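Local coordinates for protein PKS (Streptomyces albus, PDB 4OQJ) that probably condenses acyl chains held on carrier proteins into beta-ketoacyl products, as a ketosynthase-containing module of the polyketide synthase that builds the antibiotic oxazolomycin, at residues D39-V44 with T367-L372; F88-F93 with D98-I103. One frame throughout, in Å; residues are numbered along the deposited sequence.

Contact 1 (D39-V44 with T367-L372); sequences DTFWKV and TNVGHL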
ATOM      1  N   ASP A  39      25.882  -0.329 -12.149  1.00 21.89           N
ATOM      2  CA  ASP A  39      27.079  -0.828 -12.826  1.00 23.71           C
ATOM      3  C   ASP A  39      28.041  -1.430 -11.831  1.00 21.43           C
ATOM      4  O   ASP A  39      28.605  -2.496 -12.084  1.00 21.85           O
ATOM      5  CB  ASP A  39      27.778   0.278 -13.611  1.00 34.17           C
ATOM      6  CG  ASP A  39      27.132   0.540 -14.968  1.00 42.10           C
ATOM      7  OD1 ASP A  39      26.157  -0.158 -15.320  1.00 44.47           O
ATOM      8  OD2 ASP A  39      27.618   1.440 -15.688  1.00 46.61           O
ATOM      9  N   THR A  40      28.239  -0.772 -10.691  1.00 16.89           N
ATOM     10  CA  THR A  40      29.149  -1.330  -9.693  1.00 19.73           C
ATOM     11  C   THR A  40      28.495  -2.543  -9.009  1.00 18.40           C
ATOM     12  O   THR A  40      29.185  -3.436  -8.509  1.00 18.31           O
ATOM     13  CB  THR A  40      29.588  -0.276  -8.638  1.00 17.71           C
ATOM     14  OG1 THR A  40      28.456   0.426  -8.114  1.00 19.54           O
ATOM     15  CG2 THR A  40      30.528   0.742  -9.264  1.00 20.97           C
ATOM     16  N   PHE A  41      27.167  -2.584  -8.978  1.00 17.36           N
ATOM     17  CA  PHE A  41      26.467  -3.740  -8.406  1.00 17.44           C
ATOM     18  C   PHE A  41      26.670  -4.945  -9.322  1.00 18.31           C
ATOM     19  O   PHE A  41      26.900  -6.057  -8.861  1.00 19.85           O
ATOM     20  CB  PHE A  41      24.971  -3.428  -8.215  1.00 17.67           C
ATOM     21  CG  PHE A  41      24.190  -4.504  -7.491  1.00 16.55           C
ATOM     22  CD1 PHE A  41      24.742  -5.208  -6.415  1.00 17.90           C
ATOM     23  CD2 PHE A  41      22.877  -4.774  -7.850  1.00 16.98           C
ATOM     24  CE1 PHE A  41      24.010  -6.187  -5.740  1.00 19.57           C
ATOM     25  CE2 PHE A  41      22.128  -5.746  -7.165  1.00 15.02           C
ATOM     26  CZ  PHE A  41      22.703  -6.449  -6.108  1.00 15.82           C
ATOM     27  N   TRP A  42      26.601  -4.717 -10.628  1.00 16.58           N
ATOM     28  CA  TRP A  42      26.818  -5.793 -11.569  1.00 19.64           C
ATOM     29  C   TRP A  42      28.235  -6.320 -11.434  1.00 22.60           C
ATOM     30  O   TRP A  42      28.483  -7.505 -11.654  1.00 18.28           O
ATOM     31  CB  TRP A  42      26.566  -5.342 -13.000  1.00 17.69           C
ATOM     32  CG  TRP A  42      26.868  -6.428 -13.965  1.00 18.98           C
ATOM     33  CD1 TRP A  42      27.814  -6.422 -14.938  1.00 22.05           C
ATOM     34  CD2 TRP A  42      26.226  -7.709 -14.031  1.00 19.33           C
ATOM     35  NE1 TRP A  42      27.800  -7.618 -15.616  1.00 24.99           N
ATOM     36  CE2 TRP A  42      26.831  -8.423 -15.080  1.00 22.21           C
ATOM     37  CE3 TRP A  42      25.185  -8.312 -13.310  1.00 19.82           C
ATOM     38  CZ2 TRP A  42      26.438  -9.717 -15.429  1.00 23.63           C
ATOM     39  CZ3 TRP A  42      24.792  -9.588 -13.654  1.00 20.30           C
ATOM     40  CH2 TRP A  42      25.431 -10.288 -14.706  1.00 20.52           C
ATOM     41  N   LYS A  43      29.164  -5.445 -11.060  1.00 21.09           N
ATOM     42  CA  LYS A  43      30.543  -5.880 -10.868  1.00 24.17           C
ATOM     43  C   LYS A  43      30.664  -6.772  -9.637  1.00 24.93           C
ATOM     44  O   LYS A  43      31.342  -7.788  -9.681  1.00 24.58           O
ATOM     45  CB  LYS A  43      31.480  -4.680 -10.764  1.00 23.85           C
ATOM     46  CG  LYS A  43      31.676  -3.952 -12.084  1.00 28.88           C
ATOM     47  N   VAL A  44      29.988  -6.409  -8.549  1.00 19.87           N
ATOM     48  CA  VAL A  44      29.949  -7.251  -7.354  1.00 19.43           C
ATOM     49  C   VAL A  44      29.408  -8.630  -7.714  1.00 20.80           C
ATOM     50  O   VAL A  44      29.937  -9.645  -7.268  1.00 19.66           O
ATOM     51  CB  VAL A  44      29.071  -6.619  -6.226  1.00 18.38           C
ATOM     52  CG1 VAL A  44      28.758  -7.635  -5.121  1.00 21.08           C
ATOM     53  CG2 VAL A  44      29.774  -5.399  -5.626  1.00 17.30           C
ATOM     54  N   THR A 367      23.845 -13.642  -0.125  1.00 17.42           N
ATOM     55  CA  THR A 367      25.197 -14.201   0.042  1.00 18.31           C
ATOM     56  C   THR A 367      26.273 -13.179  -0.347  1.00 18.50           C
ATOM     57  O   THR A 367      27.419 -13.285   0.102  1.00 19.40           O
ATOM     58  CB  THR A 367      25.418 -15.493  -0.790  1.00 18.33           C
ATOM     59  OG1 THR A 367      25.428 -15.186  -2.196  1.00 17.29           O
ATOM     60  CG2 THR A 367      24.347 -16.531  -0.485  1.00 17.19           C
ATOM     61  N   ASN A 368      25.904 -12.200  -1.174  1.00 17.63           N
ATOM     62  CA  ASN A 368      26.815 -11.108  -1.530  1.00 17.47           C
ATOM     63  C   ASN A 368      26.761  -9.986  -0.490  1.00 17.38           C
ATOM     64  O   ASN A 368      27.789  -9.581   0.049  1.00 17.07           O
ATOM     65  CB  ASN A 368      26.481 -10.504  -2.911  1.00 15.57           C
ATOM     66  CG  ASN A 368      26.491 -11.518  -4.034  1.00 19.01           C
ATOM     67  OD1 ASN A 368      25.503 -12.218  -4.282  1.00 17.71           O
ATOM     68  ND2 ASN A 368      27.596 -11.567  -4.757  1.00 19.86           N
ATOM     69  N   VAL A 369      25.556  -9.467  -0.234  1.00 17.75           N
ATOM     70  CA  VAL A 369      25.409  -8.195   0.477  1.00 15.49           C
ATOM     71  C   VAL A 369      24.668  -8.298   1.804  1.00 16.82           C
ATOM     72  O   VAL A 369      24.436  -7.280   2.460  1.00 16.80           O
ATOM     73  CB  VAL A 369      24.674  -7.137  -0.402  1.00 13.11           C
ATOM     74  CG1 VAL A 369      25.444  -6.869  -1.681  1.00 14.73           C
ATOM     75  CG2 VAL A 369      23.228  -7.569  -0.709  1.00 14.21           C
ATOM     76  N   GLY A 370      24.321  -9.516   2.208  1.00 17.06           N
ATOM     77  CA  GLY A 370      23.492  -9.729   3.383  1.00 17.81           C
ATOM     78  C   GLY A 370      22.014  -9.445   3.155  1.00 17.10           C
ATOM     79  O   GLY A 370      21.555  -9.259   2.036  1.00 15.84           O
ATOM     80  N   HIS A 371      21.288  -9.393   4.260  1.00 15.15           N
ATOM     81  CA  HIS A 371      19.847  -9.282   4.299  1.00 13.30           C
ATOM     82  C   HIS A 371      19.479  -7.818   4.477  1.00 13.70           C
ATOM     83  O   HIS A 371      19.601  -7.287   5.578  1.00 12.60           O
ATOM     84  CB  HIS A 371      19.304 -10.149   5.451  1.00 10.80           C
ATOM     85  CG  HIS A 371      17.817 -10.296   5.463  1.00 14.21           C
ATOM     86  ND1 HIS A 371      16.969  -9.378   4.890  1.00 14.51           N
ATOM     87  CD2 HIS A 371      17.023 -11.269   5.986  1.00 16.26           C
ATOM     88  CE1 HIS A 371      15.716  -9.768   5.056  1.00 15.90           C
ATOM     89  NE2 HIS A 371      15.721 -10.909   5.719  1.00 14.51           N
ATOM     90  N   LEU A 372      19.024  -7.170   3.401  1.00 10.81           N
ATOM     91  CA  LEU A 372      18.722  -5.731   3.435  1.00 11.49           C
ATOM     92  C   LEU A 372      17.340  -5.408   3.984  1.00 11.46           C
ATOM     93  O   LEU A 372      16.837  -4.288   3.824  1.00 12.56           O
ATOM     94  CB  LEU A 372      18.881  -5.136   2.029  1.00 13.12           C
ATOM     95  CG  LEU A 372      20.271  -4.572   1.692  1.00 20.36           C
ATOM     96  CD1 LEU A 372      21.346  -5.518   2.067  1.00 16.43           C
ATOM     97  CD2 LEU A 372      20.389  -4.233   0.213  1.00 21.28           C
TER
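The Phe41 ring reaches Val369 with its outer rim: CE1 comes within 4.4 Å of Val369 CG1, and the methyl lies oblique to the ring, neither squarely over a face nor level with an edge. What brings the ring there is its first torsion, with CG anti to the backbone N (chi1 -174°), which swings its end toward Val369. Phe32 packs against the same ring edge-to-face. The second flat group is the amide of Asn368. Its ND2 passes alongside Val44, 4.1 Å from the methyl CG1 and 3.9 Å from the carbonyl O, too far for a hydrogen bond to that oxygen; the two side chains pass side by side, pointing opposite ways. The amide nitrogen donates instead to the carbonyl of Arg49, just beyond the end of helix 38-46, so this buried nitrogen has an acceptor. Across the segments themselves the contact is therefore loose and van der Waals in kind. Asn368 and Val369 are the last two residues of the short helix 366-369, which ends at Gly370, where phi turns positive (77°). In the thiolase-type fold of ketosynthases, that helix follows strand 360-363 of the large mixed sheet, and Ile382 and Leu386 of helix 376-390 also pack on Phe41.

Contact 2 (F88-F93 with D98-I103); sequences FDAGLF and DEAELI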
ATOM      1  N   PHE A  88      23.920  13.870   2.113  1.00 16.42           N
ATOM      2  CA  PHE A  88      22.671  14.291   1.466  1.00 18.25           C
ATOM      3  C   PHE A  88      22.779  15.697   0.890  1.00 18.42           C
ATOM      4  O   PHE A  88      23.227  16.636   1.566  1.00 18.34           O
ATOM      5  CB  PHE A  88      21.516  14.200   2.474  1.00 15.47           C
ATOM      6  CG  PHE A  88      20.184  14.661   1.949  1.00 15.25           C
ATOM      7  CD1 PHE A  88      19.520  13.942   0.970  1.00 13.98           C
ATOM      8  CD2 PHE A  88      19.573  15.794   2.480  1.00 14.73           C
ATOM      9  CE1 PHE A  88      18.274  14.349   0.504  1.00 13.25           C
ATOM     10  CE2 PHE A  88      18.323  16.222   2.026  1.00 15.82           C
ATOM     11  CZ  PHE A  88      17.671  15.500   1.032  1.00 13.09           C
ATOM     12  N   ASP A  89      22.362  15.839  -0.368  1.00 15.87           N
ATOM     13  CA  ASP A  89      22.465  17.121  -1.072  1.00 19.59           C
ATOM     14  C   ASP A  89      21.231  17.969  -0.800  1.00 18.94           C
ATOM     15  O   ASP A  89      20.333  18.087  -1.642  1.00 17.02           O
ATOM     16  CB  ASP A  89      22.635  16.900  -2.573  1.00 17.46           C
ATOM     17  CG  ASP A  89      23.075  18.167  -3.315  1.00 18.64           C
ATOM     18  OD1 ASP A  89      22.882  19.308  -2.816  1.00 15.42           O
ATOM     19  OD2 ASP A  89      23.628  18.012  -4.419  1.00 17.23           O
ATOM     20  N   ALA A  90      21.202  18.577   0.374  1.00 16.89           N
ATOM     21  CA  ALA A  90      20.020  19.292   0.820  1.00 16.74           C
ATOM     22  C   ALA A  90      19.719  20.487  -0.079  1.00 19.44           C
ATOM     23  O   ALA A  90      18.558  20.784  -0.352  1.00 18.20           O
ATOM     24  CB  ALA A  90      20.192  19.743   2.253  1.00 17.34           C
ATOM     25  N   GLY A  91      20.764  21.159  -0.550  1.00 19.58           N
ATOM     26  CA  GLY A  91      20.590  22.325  -1.403  1.00 19.72           C
ATOM     27  C   GLY A  91      19.815  22.008  -2.673  1.00 19.46           C
ATOM     28  O   GLY A  91      18.950  22.767  -3.099  1.00 21.57           O
ATOM     29  N   LEU A  92      20.135  20.874  -3.277  1.00 16.08           N
ATOM     30  CA  LEU A  92      19.489  20.453  -4.505  1.00 16.75           C
ATOM     31  C   LEU A  92      17.994  20.307  -4.301  1.00 17.59           C
ATOM     32  O   LEU A  92      17.200  20.626  -5.195  1.00 15.43           O
ATOM     33  CB  LEU A  92      20.076  19.131  -4.985  1.00 15.87           C
ATOM     34  CG  LEU A  92      19.373  18.491  -6.176  1.00 15.84           C
ATOM     35  CD1 LEU A  92      19.526  19.346  -7.426  1.00 15.76           C
ATOM     36  CD2 LEU A  92      19.901  17.085  -6.395  1.00 16.61           C
ATOM     37  N   PHE A  93      17.603  19.833  -3.117  1.00 13.06           N
ATOM     38  CA  PHE A  93      16.191  19.589  -2.844  1.00 13.64           C
ATOM     39  C   PHE A  93      15.521  20.731  -2.063  1.00 18.08           C
ATOM     40  O   PHE A  93      14.382  20.607  -1.624  1.00 18.39           O
ATOM     41  CB  PHE A  93      16.043  18.268  -2.095  1.00 14.34           C
ATOM     42  CG  PHE A  93      16.478  17.089  -2.898  1.00 14.84           C
ATOM     43  CD1 PHE A  93      15.752  16.692  -4.010  1.00 16.48           C
ATOM     44  CD2 PHE A  93      17.634  16.398  -2.577  1.00 14.65           C
ATOM     45  CE1 PHE A  93      16.158  15.604  -4.772  1.00 16.77           C
ATOM     46  CE2 PHE A  93      18.044  15.321  -3.343  1.00 15.53           C
ATOM     47  CZ  PHE A  93      17.298  14.925  -4.439  1.00 14.94           C
ATOM     48  N   ASP A  98      19.029  22.428   9.068  1.00 21.72           N
ATOM     49  CA  ASP A  98      18.312  21.949  10.246  1.00 24.67           C
ATOM     50  C   ASP A  98      17.318  20.870   9.855  1.00 24.42           C
ATOM     51  O   ASP A  98      17.179  19.875  10.557  1.00 26.21           O
ATOM     52  CB  ASP A  98      17.582  23.086  10.962  1.00 33.52           C
ATOM     53  CG  ASP A  98      18.530  24.019  11.700  1.00 47.68           C
ATOM     54  OD1 ASP A  98      19.721  23.666  11.850  1.00 51.35           O
ATOM     55  OD2 ASP A  98      18.077  25.105  12.136  1.00 52.70           O
ATOM     56  N   GLU A  99      16.631  21.044   8.734  1.00 20.01           N
ATOM     57  CA  GLU A  99      15.659  20.035   8.341  1.00 19.23           C
ATOM     58  C   GLU A  99      16.375  18.771   7.872  1.00 16.75           C
ATOM     59  O   GLU A  99      15.939  17.662   8.201  1.00 17.17           O
ATOM     60  CB  GLU A  99      14.712  20.539   7.251  1.00 24.96           C
ATOM     61  CG  GLU A  99      13.854  19.395   6.684  1.00 39.40           C
ATOM     62  CD  GLU A  99      12.575  19.856   6.023  1.00 59.89           C
ATOM     63  OE1 GLU A  99      11.520  19.792   6.688  1.00 73.75           O
ATOM     64  OE2 GLU A  99      12.620  20.256   4.839  1.00 62.29           O
ATOM     65  N   ALA A 100      17.471  18.924   7.123  1.00 15.00           N
ATOM     66  CA  ALA A 100      18.197  17.759   6.611  1.00 15.51           C
ATOM     67  C   ALA A 100      18.669  16.870   7.750  1.00 17.69           C
ATOM     68  O   ALA A 100      18.668  15.639   7.653  1.00 18.24           O
ATOM     69  CB  ALA A 100      19.384  18.190   5.772  1.00 15.29           C
ATOM     70  N   GLU A 101      19.110  17.514   8.816  1.00 17.85           N
ATOM     71  CA  GLU A 101      19.574  16.813  10.003  1.00 21.17           C
ATOM     72  C   GLU A 101      18.442  16.027  10.653  1.00 18.02           C
ATOM     73  O   GLU A 101      18.656  14.933  11.171  1.00 18.11           O
ATOM     74  CB  GLU A 101      20.162  17.813  10.997  1.00 27.31           C
ATOM     75  CG  GLU A 101      20.524  17.227  12.352  1.00 44.83           C
ATOM     76  CD  GLU A 101      21.198  18.246  13.258  1.00 52.52           C
ATOM     77  OE1 GLU A 101      20.646  18.542  14.343  1.00 48.49           O
ATOM     78  OE2 GLU A 101      22.276  18.750  12.877  1.00 57.80           O
ATOM     79  N   LEU A 102      17.238  16.589  10.637  1.00 16.16           N
ATOM     80  CA  LEU A 102      16.094  15.922  11.246  1.00 17.07           C
ATOM     81  C   LEU A 102      15.591  14.714  10.437  1.00 19.03           C
ATOM     82  O   LEU A 102      15.105  13.744  11.016  1.00 18.74           O
ATOM     83  CB  LEU A 102      14.950  16.910  11.437  1.00 19.46           C
ATOM     84  CG  LEU A 102      15.098  17.940  12.563  1.00 28.17           C
ATOM     85  CD1 LEU A 102      13.836  18.770  12.661  1.00 32.73           C
ATOM     86  CD2 LEU A 102      15.388  17.281  13.907  1.00 30.49           C
ATOM     87  N   ILE A 103      15.703  14.771   9.113  1.00 15.04           N
ATOM     88  CA  ILE A 103      15.136  13.722   8.269  1.00 16.22           C
ATOM     89  C   ILE A 103      15.903  12.410   8.424  1.00 15.49           C
ATOM     90  O   ILE A 103      17.135  12.371   8.340  1.00 13.82           O
ATOM     91  CB  ILE A 103      15.125  14.126   6.774  1.00 14.49           C
ATOM     92  CG1 ILE A 103      14.296  15.383   6.566  1.00 15.90           C
ATOM     93  CG2 ILE A 103      14.523  13.006   5.916  1.00 13.40           C
ATOM     94  CD1 ILE A 103      14.415  16.005   5.155  1.00 15.88           C
TER
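Apolar contact joins the two segments, and it converges on one methyl group. Ala100 CB sits 3.9 Å from Ala90 CB and 4.1 Å from Phe88 CD2, so a single small side chain on helix 97-102 meets both a methyl and an aromatic ring. It approaches that ring at the edge, near the ring plane, rather than over a face. A fully extended first torsion (chi1 178°) takes the Phe88 ring toward the helix. The small alanines let the backbones come close, their CA atoms lying 6.3 Å apart.

No hydrogen bond crosses between the segments. Within the loop, Asp89 OD1 accepts from Leu92 N at 3.2 Å, an Asx motif, with the N-H arriving from above the carboxylate plane (59° out of it). Asp89 is also the centre of an inverse gamma turn, its flanks tied by a weak Ala90 N to Phe88 O bond. The other carboxylate oxygen, OD2, takes the backbone N of Glu700, so both oxygens of this buried acid have partners. On the helix, Glu99 and Glu101 form salt bridges with Arg162 and Arg151.

As a whole, the contact folds the loop after strand 75-79 back against helix 97-102, the next helix in the chain. Arg108 and Glu112 of helix 105-121 touch Phe88, while helix 157-167 packs on Leu102 and Ile103.

How the contacts relate
Both contacts are buried and both belong to the ketosynthase, but they sit well apart, with centres 27 Å from each other and nearest atoms about 17 Å apart. They share no helix or strand. Contact 1 brings together two helices more than 300 residues apart, from the early and late parts of the ketosynthase sequence, whereas contact 2 is local, a loop turned onto the helix that follows it. Contact 2 is wholly apolar across its segments; contact 1 mixes an apolar Phe-Val touch with an amide beside a valine, without a hydrogen bond. The amide nitrogen of contact 1 bonds beyond the segments, while the buried carboxylate of contact 2 also fastens its own loop.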